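Integral membrane indolylacetylinositol arabinosyltransferase EmbB (Mycolicibacterium smegmatis MC2 155, PDB 7BVC) probably polymerises arabinose into the arabinan of cell-wall arabinogalactan as a membrane-embedded arabinosyltransferase, and binds the drug ethambutol. Local coordinates at residues P500-Y511 / L571-F582. Sequence-based numbering, arbitrary orientation.
Sequences PSQEWWTENLRY and LMFTPTKWIHHF. With PO4 (phosphate ion), chain H.
Arg510 reaches from the short helix 509-512 into the loop 571-582, which curls round its guanidinium group. The chain leaves with CG anti to the backbone N (chi1 -172°), runs straight through CD and bends at chi3, so that the group ends between Leu571 CD2 over one face and the start of the Lys577 side chain over the other. Three weak hydrogen bonds spread over its nitrogens: NE to Trp578 O, NH2 to Leu571 O at 3.2 Å, and NH1 to ND1 of His581, the straightest of them at 155°. NH1 meets the imidazole at its edge, the two planes 34° apart. Glu507 forms a salt bridge from within 500-511, its OE2 2.6 Å from Arg510 NH2, though as a hydrogen bond it is weak; its OE1 rests 3.4 Å from Met572 CG. The ring of Phe582 is turned steeply to the guanidinium and places CZ 3.6 Å from Arg510 CG.

Lys577 crosses Arg510 at about a right angle. Bends at chi2 and chi4 carry its ammonium to Gln502 O, 3.1 Å from NZ, with the donor tilted from the carbonyl plane. Trp504 and Phe573 lie side by side and point the same way, CB of Trp504 3.6 Å from Phe573 CD1.

The loop joins helices 554-570 and 586-599, both predicted to span the membrane, and includes His580 of the ethambutol pocket; Glu507 and Tyr511 touch a cardiolipin. Several weak bonds and the Glu507 carboxylate, which probably offsets the buried positive charge, hold Arg510; with Lys577 on the Gln502 carbonyl, they probably help to keep the segments together.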
loop_
_atom_site.group_PDB
_atom_site.type_symbol
_atom_site.label_atom_id
_atom_site.label_comp_id
_atom_site.label_asym_id
_atom_site.label_seq_id
_atom_site.Cartn_x
_atom_site.Cartn_y
_atom_site.Cartn_z
ATOM N N PRO B 500 -13.665 -4.713 7.174
ATOM C CA PRO B 500 -12.706 -5.245 6.195
ATOM C C PRO B 500 -12.985 -6.713 5.914
ATOM O O PRO B 500 -12.991 -7.548 6.819
ATOM C CB PRO B 500 -11.352 -5.044 6.886
ATOM C CG PRO B 500 -11.586 -3.957 7.880
ATOM C CD PRO B 500 -12.996 -4.133 8.348
ATOM N N SER B 501 -13.232 -7.023 4.643
ATOM C CA SER B 501 -13.557 -8.382 4.231
ATOM C C SER B 501 -12.338 -9.144 3.725
ATOM O O SER B 501 -12.117 -10.284 4.135
ATOM C CB SER B 501 -14.650 -8.360 3.157
ATOM O OG SER B 501 -15.866 -7.856 3.685
ATOM N N GLN B 502 -11.555 -8.541 2.828
ATOM C CA GLN B 502 -10.259 -9.077 2.412
ATOM C C GLN B 502 -10.404 -10.496 1.854
ATOM O O GLN B 502 -9.944 -11.480 2.433
ATOM C CB GLN B 502 -9.248 -9.032 3.564
ATOM C CG GLN B 502 -8.944 -7.632 4.056
ATOM C CD GLN B 502 -8.617 -6.677 2.928
ATOM O OE1 GLN B 502 -9.159 -5.576 2.858
ATOM N NE2 GLN B 502 -7.714 -7.086 2.048
ATOM N N GLU B 503 -11.082 -10.565 0.710
ATOM C CA GLU B 503 -11.265 -11.810 -0.027
ATOM C C GLU B 503 -9.940 -12.522 -0.284
ATOM O O GLU B 503 -8.871 -11.912 -0.205
ATOM C CB GLU B 503 -11.987 -11.526 -1.341
ATOM C CG GLU B 503 -11.208 -10.632 -2.279
ATOM C CD GLU B 503 -11.452 -9.154 -2.027
ATOM O OE1 GLU B 503 -11.982 -8.810 -0.952
ATOM O OE2 GLU B 503 -11.117 -8.335 -2.908
ATOM N N TRP B 504 -10.010 -13.815 -0.614
ATOM C CA TRP B 504 -8.844 -14.687 -0.493
ATOM C C TRP B 504 -7.712 -14.295 -1.434
ATOM O O TRP B 504 -6.541 -14.512 -1.105
ATOM C CB TRP B 504 -9.252 -16.140 -0.738
ATOM C CG TRP B 504 -9.665 -16.419 -2.142
ATOM C CD1 TRP B 504 -10.922 -16.332 -2.659
ATOM C CD2 TRP B 504 -8.817 -16.836 -3.217
ATOM N NE1 TRP B 504 -10.911 -16.668 -3.990
ATOM C CE2 TRP B 504 -9.629 -16.980 -4.357
ATOM C CE3 TRP B 504 -7.449 -17.099 -3.326
ATOM C CZ2 TRP B 504 -9.119 -17.376 -5.589
ATOM C CZ3 TRP B 504 -6.946 -17.491 -4.548
ATOM C CH2 TRP B 504 -7.778 -17.626 -5.663
ATOM N N TRP B 505 -8.020 -13.728 -2.598
ATOM C CA TRP B 505 -6.965 -13.396 -3.548
ATOM C C TRP B 505 -6.207 -12.128 -3.177
ATOM O O TRP B 505 -5.364 -11.679 -3.961
ATOM C CB TRP B 505 -7.535 -13.264 -4.962
ATOM C CG TRP B 505 -8.524 -12.162 -5.147
ATOM C CD1 TRP B 505 -8.260 -10.826 -5.237
ATOM C CD2 TRP B 505 -9.939 -12.300 -5.302
ATOM N NE1 TRP B 505 -9.424 -10.124 -5.422
ATOM C CE2 TRP B 505 -10.470 -11.007 -5.469
ATOM C CE3 TRP B 505 -10.810 -13.391 -5.311
ATOM C CZ2 TRP B 505 -11.830 -10.776 -5.640
ATOM C CZ3 TRP B 505 -12.160 -13.160 -5.480
ATOM C CH2 TRP B 505 -12.657 -11.864 -5.642
ATOM N N THR B 506 -6.489 -11.539 -2.016
ATOM C CA THR B 506 -5.746 -10.398 -1.500
ATOM C C THR B 506 -4.729 -10.835 -0.443
ATOM O O THR B 506 -4.464 -10.114 0.523
ATOM C CB THR B 506 -6.723 -9.356 -0.950
ATOM O OG1 THR B 506 -7.750 -9.129 -1.920
ATOM C CG2 THR B 506 -6.036 -8.019 -0.730
ATOM N N GLU B 507 -4.161 -12.031 -0.610
ATOM C CA GLU B 507 -3.266 -12.582 0.398
ATOM C C GLU B 507 -1.930 -11.849 0.440
ATOM O O GLU B 507 -1.324 -11.733 1.510
ATOM C CB GLU B 507 -3.048 -14.073 0.134
ATOM C CG GLU B 507 -1.965 -14.721 0.977
ATOM C CD GLU B 507 -2.302 -14.732 2.454
ATOM O OE1 GLU B 507 -3.501 -14.809 2.788
ATOM O OE2 GLU B 507 -1.370 -14.665 3.280
ATOM N N ASN B 508 -1.466 -11.332 -0.700
ATOM C CA ASN B 508 -0.146 -10.717 -0.771
ATOM C C ASN B 508 -0.020 -9.454 0.073
ATOM O O ASN B 508 1.099 -8.959 0.243
ATOM C CB ASN B 508 0.208 -10.402 -2.226
ATOM C CG ASN B 508 -0.958 -9.821 -2.999
ATOM O OD1 ASN B 508 -1.765 -9.068 -2.458
ATOM N ND2 ASN B 508 -1.052 -10.167 -4.276
ATOM N N LEU B 509 -1.123 -8.925 0.606
ATOM C CA LEU B 509 -1.033 -7.750 1.467
ATOM C C LEU B 509 -0.281 -8.063 2.754
ATOM O O LEU B 509 0.448 -7.213 3.281
ATOM C CB LEU B 509 -2.430 -7.220 1.783
ATOM C CG LEU B 509 -3.006 -6.197 0.806
ATOM C CD1 LEU B 509 -4.298 -5.614 1.349
ATOM C CD2 LEU B 509 -1.996 -5.101 0.527
ATOM N N ARG B 510 -0.450 -9.280 3.279
ATOM C CA ARG B 510 0.215 -9.652 4.523
ATOM C C ARG B 510 1.729 -9.599 4.390
ATOM O O ARG B 510 2.425 -9.273 5.357
ATOM C CB ARG B 510 -0.233 -11.047 4.957
ATOM C CG ARG B 510 0.244 -11.446 6.340
ATOM C CD ARG B 510 -0.237 -12.836 6.711
ATOM N NE ARG B 510 -1.589 -12.822 7.258
ATOM C CZ ARG B 510 -2.644 -13.348 6.647
ATOM N NH1 ARG B 510 -3.839 -13.291 7.216
ATOM N NH2 ARG B 510 -2.503 -13.931 5.467
ATOM N N TYR B 511 2.257 -9.913 3.208
ATOM C CA TYR B 511 3.691 -9.827 2.967
ATOM C C TYR B 511 4.117 -8.471 2.429
ATOM O O TYR B 511 5.290 -8.109 2.561
ATOM C CB TYR B 511 4.130 -10.925 1.997
ATOM C CG TYR B 511 3.629 -12.297 2.382
ATOM C CD1 TYR B 511 4.320 -13.075 3.296
ATOM C CD2 TYR B 511 2.462 -12.807 1.836
ATOM C CE1 TYR B 511 3.864 -14.325 3.654
ATOM C CE2 TYR B 511 1.998 -14.056 2.187
ATOM C CZ TYR B 511 2.703 -14.812 3.096
ATOM O OH TYR B 511 2.244 -16.058 3.451
ATOM N N LEU B 571 -3.643 -19.745 5.869
ATOM C CA LEU B 571 -3.604 -18.339 6.254
ATOM C C LEU B 571 -4.370 -17.443 5.291
ATOM O O LEU B 571 -4.609 -16.277 5.619
ATOM C CB LEU B 571 -2.161 -17.854 6.371
ATOM C CG LEU B 571 -1.581 -17.867 7.787
ATOM C CD1 LEU B 571 -0.236 -17.161 7.826
ATOM C CD2 LEU B 571 -2.552 -17.241 8.774
ATOM N N MET B 572 -4.750 -17.947 4.122
ATOM C CA MET B 572 -5.727 -17.264 3.284
ATOM C C MET B 572 -7.113 -17.515 3.874
ATOM O O MET B 572 -7.263 -18.072 4.965
ATOM C CB MET B 572 -5.619 -17.735 1.838
ATOM C CG MET B 572 -4.202 -17.785 1.301
ATOM S SD MET B 572 -4.141 -18.195 -0.453
ATOM C CE MET B 572 -5.224 -19.618 -0.506
ATOM N N PHE B 573 -8.153 -17.071 3.166
ATOM C CA PHE B 573 -9.534 -17.309 3.574
ATOM C C PHE B 573 -9.856 -16.654 4.914
ATOM O O PHE B 573 -10.950 -16.845 5.453
ATOM C CB PHE B 573 -9.831 -18.811 3.640
ATOM C CG PHE B 573 -9.393 -19.571 2.423
ATOM C CD1 PHE B 573 -9.770 -19.155 1.158
ATOM C CD2 PHE B 573 -8.603 -20.698 2.543
ATOM C CE1 PHE B 573 -9.367 -19.851 0.037
ATOM C CE2 PHE B 573 -8.197 -21.398 1.425
ATOM C CZ PHE B 573 -8.581 -20.974 0.172
ATOM N N THR B 574 -8.916 -15.889 5.462
ATOM C CA THR B 574 -9.218 -15.188 6.702
ATOM C C THR B 574 -9.705 -13.776 6.395
ATOM O O THR B 574 -9.182 -13.122 5.488
ATOM C CB THR B 574 -7.989 -15.123 7.605
ATOM O OG1 THR B 574 -6.909 -14.499 6.903
ATOM C CG2 THR B 574 -7.572 -16.519 8.035
ATOM N N PRO B 575 -10.705 -13.292 7.136
ATOM C CA PRO B 575 -11.312 -11.993 6.804
ATOM C C PRO B 575 -10.373 -10.804 6.947
ATOM O O PRO B 575 -10.707 -9.724 6.445
ATOM C CB PRO B 575 -12.480 -11.893 7.794
ATOM C CG PRO B 575 -12.757 -13.303 8.203
ATOM C CD PRO B 575 -11.425 -13.975 8.222
ATOM N N THR B 576 -9.232 -10.949 7.612
ATOM C CA THR B 576 -8.308 -9.843 7.820
ATOM C C THR B 576 -6.882 -10.299 7.560
ATOM O O THR B 576 -6.491 -11.400 7.957
ATOM C CB THR B 576 -8.409 -9.285 9.241
ATOM O OG1 THR B 576 -8.120 -10.325 10.182
ATOM C CG2 THR B 576 -9.797 -8.726 9.511
ATOM N N LYS B 577 -6.105 -9.445 6.900
ATOM C CA LYS B 577 -4.710 -9.731 6.572
ATOM C C LYS B 577 -3.827 -8.759 7.351
ATOM O O LYS B 577 -3.444 -7.699 6.854
ATOM C CB LYS B 577 -4.476 -9.621 5.064
ATOM C CG LYS B 577 -5.518 -10.330 4.216
ATOM C CD LYS B 577 -5.194 -11.802 4.065
ATOM C CE LYS B 577 -6.108 -12.468 3.054
ATOM N NZ LYS B 577 -7.446 -12.765 3.627
ATOM N N TRP B 578 -3.495 -9.134 8.581
ATOM C CA TRP B 578 -2.595 -8.359 9.419
ATOM C C TRP B 578 -1.241 -9.054 9.527
ATOM O O TRP B 578 -1.033 -10.159 9.024
ATOM C CB TRP B 578 -3.182 -8.153 10.818
ATOM C CG TRP B 578 -4.573 -7.605 10.856
ATOM C CD1 TRP B 578 -5.656 -8.179 11.449
ATOM C CD2 TRP B 578 -5.029 -6.366 10.302
ATOM N NE1 TRP B 578 -6.760 -7.379 11.292
ATOM C CE2 TRP B 578 -6.402 -6.261 10.589
ATOM C CE3 TRP B 578 -4.410 -5.338 9.585
ATOM C CZ2 TRP B 578 -7.169 -5.172 10.186
ATOM C CZ3 TRP B 578 -5.173 -4.257 9.184
ATOM C CH2 TRP B 578 -6.537 -4.182 9.486
ATOM N N ILE B 579 -0.312 -8.383 10.206
ATOM C CA ILE B 579 0.976 -8.991 10.516
ATOM C C ILE B 579 0.945 -9.727 11.853
ATOM O O ILE B 579 1.734 -10.661 12.054
ATOM C CB ILE B 579 2.089 -7.925 10.490
ATOM C CG1 ILE B 579 2.210 -7.327 9.091
ATOM C CG2 ILE B 579 3.435 -8.505 10.888
ATOM C CD1 ILE B 579 3.137 -6.145 9.022
ATOM N N HIS B 580 0.027 -9.363 12.754
ATOM C CA HIS B 580 -0.088 -10.052 14.034
ATOM C C HIS B 580 -0.327 -11.547 13.874
ATOM O O HIS B 580 -0.075 -12.308 14.812
ATOM C CB HIS B 580 -1.223 -9.447 14.862
ATOM C CG HIS B 580 -1.392 -7.972 14.677
ATOM N ND1 HIS B 580 -0.529 -7.048 15.226
ATOM C CD2 HIS B 580 -2.333 -7.259 14.015
ATOM C CE1 HIS B 580 -0.926 -5.830 14.902
ATOM N NE2 HIS B 580 -2.019 -5.931 14.167
ATOM N N HIS B 581 -0.804 -11.983 12.712
ATOM C CA HIS B 581 -1.073 -13.391 12.455
ATOM C C HIS B 581 0.189 -14.203 12.205
ATOM O O HIS B 581 0.085 -15.377 11.836
ATOM C CB HIS B 581 -2.022 -13.535 11.265
ATOM C CG HIS B 581 -3.362 -12.905 11.479
ATOM N ND1 HIS B 581 -4.304 -12.803 10.478
ATOM C CD2 HIS B 581 -3.919 -12.345 12.577
ATOM C CE1 HIS B 581 -5.382 -12.206 10.952
ATOM N NE2 HIS B 581 -5.174 -11.918 12.223
ATOM N N PHE B 582 1.369 -13.616 12.388
ATOM C CA PHE B 582 2.623 -14.346 12.262
ATOM C C PHE B 582 3.092 -14.940 13.582
ATOM O O PHE B 582 4.088 -15.667 13.597
ATOM C CB PHE B 582 3.713 -13.435 11.692
ATOM C CG PHE B 582 3.590 -13.194 10.218
ATOM C CD1 PHE B 582 3.224 -14.220 9.365
ATOM C CD2 PHE B 582 3.845 -11.945 9.683
ATOM C CE1 PHE B 582 3.110 -14.002 8.009
ATOM C CE2 PHE B 582 3.734 -11.723 8.326
ATOM C CZ PHE B 582 3.366 -12.753 7.489
HETATM P P PO4 H . -8.755 -9.906 13.795
HETATM O O1 PO4 H . -8.454 -10.272 12.364
HETATM O O2 PO4 H . -8.219 -8.526 14.082
HETATM O O3 PO4 H . -8.094 -10.902 14.715
HETATM O O4 PO4 H . -10.248 -9.930 14.011
#